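Long-range contact in non-toxic crystal protein (Bacillus thuringiensis, PDB 2D42), which is a non-toxic parasporal crystal protein built like the beta-pore-forming toxins, although its own biological role is not established: residues Phe149-Phe163 / Gln231-Leu245. Sequence-based numbering, arbitrary orientation.
Sequences FHRATGVYTLEQGAF and QIGLQTFIDVVIEPL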
loop_
_atom_site.group_PDB
_atom_site.type_symbol
_atom_site.label_atom_id
_atom_site.label_comp_id
_atom_site.label_asym_id
_atom_site.label_seq_id
_atom_site.Cartn_x
_atom_site.Cartn_y
_atom_site.Cartn_z
ATOM N N PHE A 149 -50.793 12.939 -8.937
ATOM C CA PHE A 149 -50.782 13.574 -7.626
ATOM C C PHE A 149 -49.923 12.859 -6.576
ATOM O O PHE A 149 -50.306 12.745 -5.408
ATOM C CB PHE A 149 -52.220 13.721 -7.136
ATOM C CG PHE A 149 -53.086 14.552 -8.051
ATOM C CD1 PHE A 149 -52.970 15.942 -8.076
ATOM C CD2 PHE A 149 -54.012 13.945 -8.898
ATOM C CE1 PHE A 149 -53.763 16.711 -8.928
ATOM C CE2 PHE A 149 -54.810 14.709 -9.756
ATOM C CZ PHE A 149 -54.685 16.092 -9.770
ATOM N N HIS A 150 -48.753 12.401 -7.008
ATOM C CA HIS A 150 -47.787 11.717 -6.150
ATOM C C HIS A 150 -46.405 12.347 -6.352
ATOM O O HIS A 150 -46.170 13.059 -7.331
ATOM C CB HIS A 150 -47.678 10.236 -6.525
ATOM C CG HIS A 150 -48.730 9.364 -5.918
ATOM N ND1 HIS A 150 -50.073 9.506 -6.197
ATOM C CD2 HIS A 150 -48.632 8.319 -5.061
ATOM C CE1 HIS A 150 -50.756 8.586 -5.537
ATOM N NE2 HIS A 150 -49.905 7.854 -4.841
ATOM N N ARG A 151 -45.494 12.088 -5.424
ATOM C CA ARG A 151 -44.136 12.592 -5.557
ATOM C C ARG A 151 -43.221 11.390 -5.365
ATOM O O ARG A 151 -43.529 10.486 -4.574
ATOM C CB ARG A 151 -43.812 13.653 -4.496
ATOM C CG ARG A 151 -43.495 13.093 -3.120
ATOM C CD ARG A 151 -42.720 14.095 -2.259
ATOM N NE ARG A 151 -43.493 15.298 -1.991
ATOM C CZ ARG A 151 -44.619 15.317 -1.283
ATOM N NH1 ARG A 151 -45.100 14.193 -0.767
ATOM N NH2 ARG A 151 -45.274 16.457 -1.101
ATOM N N ALA A 152 -42.117 11.369 -6.107
ATOM C CA ALA A 152 -41.148 10.290 -5.993
ATOM C C ALA A 152 -39.863 10.876 -5.435
ATOM O O ALA A 152 -39.329 11.855 -5.961
ATOM C CB ALA A 152 -40.883 9.653 -7.356
ATOM N N THR A 153 -39.370 10.285 -4.359
ATOM C CA THR A 153 -38.140 10.759 -3.757
ATOM C C THR A 153 -37.077 9.697 -3.922
ATOM O O THR A 153 -37.165 8.619 -3.336
ATOM C CB THR A 153 -38.340 11.071 -2.272
ATOM O OG1 THR A 153 -39.328 12.097 -2.150
ATOM C CG2 THR A 153 -37.043 11.549 -1.642
ATOM N N GLY A 154 -36.097 9.992 -4.768
ATOM C CA GLY A 154 -35.016 9.057 -4.997
ATOM C C GLY A 154 -33.794 9.397 -4.159
ATOM O O GLY A 154 -33.257 10.497 -4.257
ATOM N N VAL A 155 -33.355 8.441 -3.346
ATOM C CA VAL A 155 -32.194 8.613 -2.473
ATOM C C VAL A 155 -31.081 7.693 -2.964
ATOM O O VAL A 155 -31.281 6.485 -3.102
ATOM C CB VAL A 155 -32.546 8.248 -0.999
ATOM C CG1 VAL A 155 -31.299 8.279 -0.137
ATOM C CG2 VAL A 155 -33.583 9.235 -0.453
ATOM N N TYR A 156 -29.926 8.289 -3.245
ATOM C CA TYR A 156 -28.736 7.582 -3.737
ATOM C C TYR A 156 -27.838 7.298 -2.539
ATOM O O TYR A 156 -27.352 8.225 -1.883
ATOM C CB TYR A 156 -28.010 8.468 -4.762
ATOM C CG TYR A 156 -26.958 7.770 -5.601
ATOM C CD1 TYR A 156 -27.119 6.442 -6.009
ATOM C CD2 TYR A 156 -25.830 8.460 -6.041
ATOM C CE1 TYR A 156 -26.172 5.822 -6.843
ATOM C CE2 TYR A 156 -24.884 7.856 -6.874
ATOM C CZ TYR A 156 -25.061 6.543 -7.275
ATOM O OH TYR A 156 -24.153 5.971 -8.147
ATOM N N THR A 157 -27.643 6.016 -2.247
ATOM C CA THR A 157 -26.841 5.582 -1.110
ATOM C C THR A 157 -25.592 4.803 -1.481
ATOM O O THR A 157 -25.610 3.960 -2.384
ATOM C CB THR A 157 -27.684 4.692 -0.171
ATOM O OG1 THR A 157 -28.776 5.457 0.338
ATOM C CG2 THR A 157 -26.846 4.167 0.989
ATOM N N LEU A 158 -24.505 5.094 -0.775
ATOM C CA LEU A 158 -23.251 4.395 -0.988
ATOM C C LEU A 158 -22.946 3.543 0.229
ATOM O O LEU A 158 -23.002 4.017 1.368
ATOM C CB LEU A 158 -22.088 5.369 -1.195
ATOM C CG LEU A 158 -20.694 4.718 -1.171
ATOM C CD1 LEU A 158 -20.530 3.803 -2.377
ATOM C CD2 LEU A 158 -19.610 5.785 -1.172
ATOM N N GLU A 159 -22.634 2.277 -0.013
ATOM C CA GLU A 159 -22.266 1.384 1.066
ATOM C C GLU A 159 -20.741 1.474 1.127
ATOM O O GLU A 159 -20.049 1.039 0.203
ATOM C CB GLU A 159 -22.707 -0.035 0.748
ATOM C CG GLU A 159 -22.473 -1.014 1.857
ATOM C CD GLU A 159 -23.180 -2.321 1.589
ATOM O OE1 GLU A 159 -22.598 -3.185 0.896
ATOM O OE2 GLU A 159 -24.332 -2.471 2.054
ATOM N N GLN A 160 -20.232 2.060 2.206
ATOM C CA GLN A 160 -18.801 2.237 2.386
ATOM C C GLN A 160 -18.202 1.278 3.401
ATOM O O GLN A 160 -18.633 1.229 4.554
ATOM C CB GLN A 160 -18.497 3.671 2.823
ATOM C CG GLN A 160 -17.005 3.977 2.913
ATOM C CD GLN A 160 -16.730 5.392 3.371
ATOM O OE1 GLN A 160 -17.178 5.800 4.441
ATOM N NE2 GLN A 160 -15.986 6.153 2.564
ATOM N N GLY A 161 -17.203 0.519 2.956
ATOM C CA GLY A 161 -16.528 -0.422 3.830
ATOM C C GLY A 161 -15.326 0.228 4.491
ATOM O O GLY A 161 -14.841 1.268 4.043
ATOM N N ALA A 162 -14.845 -0.382 5.566
ATOM C CA ALA A 162 -13.688 0.135 6.280
ATOM C C ALA A 162 -12.874 -1.073 6.697
ATOM O O ALA A 162 -13.426 -2.159 6.877
ATOM C CB ALA A 162 -14.130 0.937 7.511
ATOM N N PHE A 163 -11.567 -0.897 6.857
ATOM C CA PHE A 163 -10.727 -2.026 7.235
ATOM C C PHE A 163 -9.438 -1.569 7.902
ATOM O O PHE A 163 -9.050 -0.413 7.815
ATOM C CB PHE A 163 -10.379 -2.840 5.982
ATOM C CG PHE A 163 -9.673 -2.028 4.938
ATOM C CD1 PHE A 163 -8.286 -1.921 4.939
ATOM C CD2 PHE A 163 -10.402 -1.280 4.016
ATOM C CE1 PHE A 163 -7.638 -1.069 4.043
ATOM C CE2 PHE A 163 -9.764 -0.427 3.119
ATOM C CZ PHE A 163 -8.376 -0.323 3.136
ATOM N N GLN A 231 -10.963 3.173 3.845
ATOM C CA GLN A 231 -12.362 2.976 3.501
ATOM C C GLN A 231 -12.503 2.895 1.997
ATOM O O GLN A 231 -11.644 3.382 1.262
ATOM C CB GLN A 231 -13.193 4.141 4.028
ATOM C CG GLN A 231 -13.208 4.234 5.538
ATOM C CD GLN A 231 -13.719 5.573 6.034
ATOM O OE1 GLN A 231 -14.281 5.669 7.129
ATOM N NE2 GLN A 231 -13.512 6.618 5.240
ATOM N N ILE A 232 -13.584 2.274 1.538
ATOM C CA ILE A 232 -13.832 2.160 0.109
ATOM C C ILE A 232 -15.319 1.968 -0.171
ATOM O O ILE A 232 -16.029 1.310 0.600
ATOM C CB ILE A 232 -13.084 0.960 -0.515
ATOM C CG1 ILE A 232 -13.651 -0.347 0.025
ATOM C CG2 ILE A 232 -11.608 1.017 -0.177
ATOM C CD1 ILE A 232 -13.199 -1.553 -0.755
ATOM N N GLY A 233 -15.777 2.548 -1.275
ATOM C CA GLY A 233 -17.166 2.403 -1.677
ATOM C C GLY A 233 -17.300 1.005 -2.246
ATOM O O GLY A 233 -16.518 0.624 -3.117
ATOM N N LEU A 234 -18.275 0.243 -1.754
ATOM C CA LEU A 234 -18.486 -1.135 -2.186
ATOM C C LEU A 234 -19.573 -1.304 -3.245
ATOM O O LEU A 234 -19.406 -2.067 -4.203
ATOM C CB LEU A 234 -18.815 -2.011 -0.963
ATOM C CG LEU A 234 -17.692 -2.076 0.084
ATOM C CD1 LEU A 234 -18.141 -2.877 1.302
ATOM C CD2 LEU A 234 -16.449 -2.695 -0.556
ATOM N N GLN A 235 -20.695 -0.622 -3.048
ATOM C CA GLN A 235 -21.809 -0.678 -3.991
ATOM C C GLN A 235 -22.759 0.472 -3.698
ATOM O O GLN A 235 -22.663 1.116 -2.650
ATOM C CB GLN A 235 -22.571 -2.001 -3.871
ATOM C CG GLN A 235 -23.407 -2.121 -2.608
ATOM C CD GLN A 235 -24.179 -3.426 -2.547
ATOM O OE1 GLN A 235 -24.932 -3.755 -3.462
ATOM N NE2 GLN A 235 -24.000 -4.173 -1.459
ATOM N N THR A 236 -23.690 0.718 -4.613
ATOM C CA THR A 236 -24.646 1.798 -4.435
ATOM C C THR A 236 -26.074 1.300 -4.531
ATOM O O THR A 236 -26.341 0.237 -5.097
ATOM C CB THR A 236 -24.462 2.885 -5.491
ATOM O OG1 THR A 236 -24.582 2.299 -6.794
ATOM C CG2 THR A 236 -23.100 3.538 -5.352
ATOM N N PHE A 237 -26.992 2.072 -3.960
ATOM C CA PHE A 237 -28.402 1.727 -3.994
ATOM C C PHE A 237 -29.216 2.977 -4.286
ATOM O O PHE A 237 -28.878 4.072 -3.823
ATOM C CB PHE A 237 -28.900 1.192 -2.639
ATOM C CG PHE A 237 -28.136 0.011 -2.104
ATOM C CD1 PHE A 237 -27.079 0.194 -1.217
ATOM C CD2 PHE A 237 -28.509 -1.292 -2.448
ATOM C CE1 PHE A 237 -26.403 -0.902 -0.673
ATOM C CE2 PHE A 237 -27.844 -2.394 -1.913
ATOM C CZ PHE A 237 -26.790 -2.198 -1.024
ATOM N N ILE A 238 -30.282 2.819 -5.058
ATOM C CA ILE A 238 -31.177 3.933 -5.304
ATOM C C ILE A 238 -32.515 3.459 -4.762
ATOM O O ILE A 238 -33.048 2.451 -5.210
ATOM C CB ILE A 238 -31.340 4.280 -6.793
ATOM C CG1 ILE A 238 -30.031 4.852 -7.351
ATOM C CG2 ILE A 238 -32.468 5.296 -6.949
ATOM C CD1 ILE A 238 -30.083 5.223 -8.833
ATOM N N ASP A 239 -33.034 4.158 -3.762
ATOM C CA ASP A 239 -34.319 3.803 -3.189
ATOM C C ASP A 239 -35.301 4.932 -3.462
ATOM O O ASP A 239 -35.015 6.100 -3.214
ATOM C CB ASP A 239 -34.184 3.554 -1.687
ATOM C CG ASP A 239 -33.305 2.354 -1.381
ATOM O OD1 ASP A 239 -33.722 1.211 -1.671
ATOM O OD2 ASP A 239 -32.192 2.555 -0.865
ATOM N N VAL A 240 -36.462 4.565 -3.981
ATOM C CA VAL A 240 -37.481 5.541 -4.311
ATOM C C VAL A 240 -38.744 5.370 -3.474
ATOM O O VAL A 240 -39.371 4.314 -3.485
ATOM C CB VAL A 240 -37.861 5.442 -5.793
ATOM C CG1 VAL A 240 -38.849 6.540 -6.157
ATOM C CG2 VAL A 240 -36.606 5.525 -6.653
ATOM N N VAL A 241 -39.095 6.416 -2.739
ATOM C CA VAL A 241 -40.300 6.409 -1.934
ATOM C C VAL A 241 -41.327 7.213 -2.723
ATOM O O VAL A 241 -41.113 8.393 -3.018
ATOM C CB VAL A 241 -40.080 7.081 -0.565
ATOM C CG1 VAL A 241 -41.423 7.280 0.135
ATOM C CG2 VAL A 241 -39.161 6.220 0.299
ATOM N N ILE A 242 -42.425 6.560 -3.086
ATOM C CA ILE A 242 -43.493 7.201 -3.843
ATOM C C ILE A 242 -44.659 7.436 -2.889
ATOM O O ILE A 242 -45.087 6.523 -2.188
ATOM C CB ILE A 242 -43.958 6.304 -5.003
ATOM C CG1 ILE A 242 -42.829 6.147 -6.015
ATOM C CG2 ILE A 242 -45.190 6.898 -5.669
ATOM C CD1 ILE A 242 -43.118 5.118 -7.076
ATOM N N GLU A 243 -45.169 8.659 -2.851
ATOM C CA GLU A 243 -46.271 8.958 -1.950
ATOM C C GLU A 243 -47.223 9.999 -2.518
ATOM O O GLU A 243 -46.835 10.838 -3.332
ATOM C CB GLU A 243 -45.719 9.426 -0.602
ATOM C CG GLU A 243 -44.852 10.666 -0.687
ATOM C CD GLU A 243 -44.030 10.893 0.570
ATOM O OE1 GLU A 243 -43.346 11.936 0.655
ATOM O OE2 GLU A 243 -44.061 10.029 1.472
ATOM N N PRO A 244 -48.494 9.956 -2.090
ATOM C CA PRO A 244 -49.503 10.904 -2.564
ATOM C C PRO A 244 -49.298 12.303 -1.997
ATOM O O PRO A 244 -48.804 12.473 -0.881
ATOM C CB PRO A 244 -50.809 10.277 -2.089
ATOM C CG PRO A 244 -50.406 9.648 -0.790
ATOM C CD PRO A 244 -49.092 8.980 -1.159
ATOM N N LEU A 245 -49.678 13.302 -2.782
ATOM C CA LEU A 245 -49.565 14.683 -2.355
ATOM C C LEU A 245 -50.770 14.989 -1.470
ATOM O O LEU A 245 -51.854 14.446 -1.681
ATOM C CB LEU A 245 -49.570 15.605 -3.575
ATOM C CG LEU A 245 -48.492 15.329 -4.626
ATOM C CD1 LEU A 245 -48.723 16.220 -5.828
ATOM C CD2 LEU A 245 -47.114 15.569 -4.029
HETATM O O HOH W 1 -41.743 10.764 -1.616
HETATM O O HOH W 2 -30.827 4.671 -1.122
#
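Tyr-156 and Ile-238 exemplify the tightly packed side of two long antiparallel strands. The ring lies obliquely against the isoleucine, with Tyr-156 CD1 3.6 Å from Ile-238 CG1, and CE1 reaches on to the CB of Thr-236. With CG anti to the backbone N (chi1 -166°), the tyrosine leans obliquely toward Thr-236, and its OH and Thr-236 OG1 both hydrogen-bond Asp-140 OD2. Phe-77 stacks on the ring and Phe-138 packs over this face, where Leu-158 CD1 presses to 3.7 Å from Gly-233 CA. Ala-152 continues the apolar row, its CB 3.9 Å from Val-240 CG1.

Paired backbone bonds run along most of the register, interrupted by a classic beta bulge in which Leu-234 and Gln-235 lie opposite Glu-159. Glu-159 O accepts from Leu-234 N, while Glu-159 N donates to Gln-235 O. Beside the bulge, the glutamate and glutamine side chains lie alongside one another. Gln-235 NE2 donates to Glu-159 OE1 at 2.9 Å from above the carboxylate plane, the two planes standing 84° apart, and the buried acid meets the edge of the Phe-237 ring with OE2.

On the face of Thr-153 and Asp-239, toward the Pro-244 end, the contact is wetter. Asp-239 and Val-241 are exposed, and a water bridges Thr-153 OG1 and Val-241 O. Arg-151 NH1 forms a weak, bent salt-bridge bond of 3.2 Å to Glu-243 OE1, while Leu-245 CD2 sits over one guanidinium face, offset toward its rim. At the end of the pairing, Pro-244 lies over the His-150 ring, CB 3.9 Å from its centroid in a CH-pi contact.

Such an elongated sheet accords with the resemblance to beta-pore-forming toxins: backbone pairing, shifted by one residue at the bulge, joins the strands, largely apolar packing covers the Tyr-156 face in its middle, and polar side chains opposite meet water or one another.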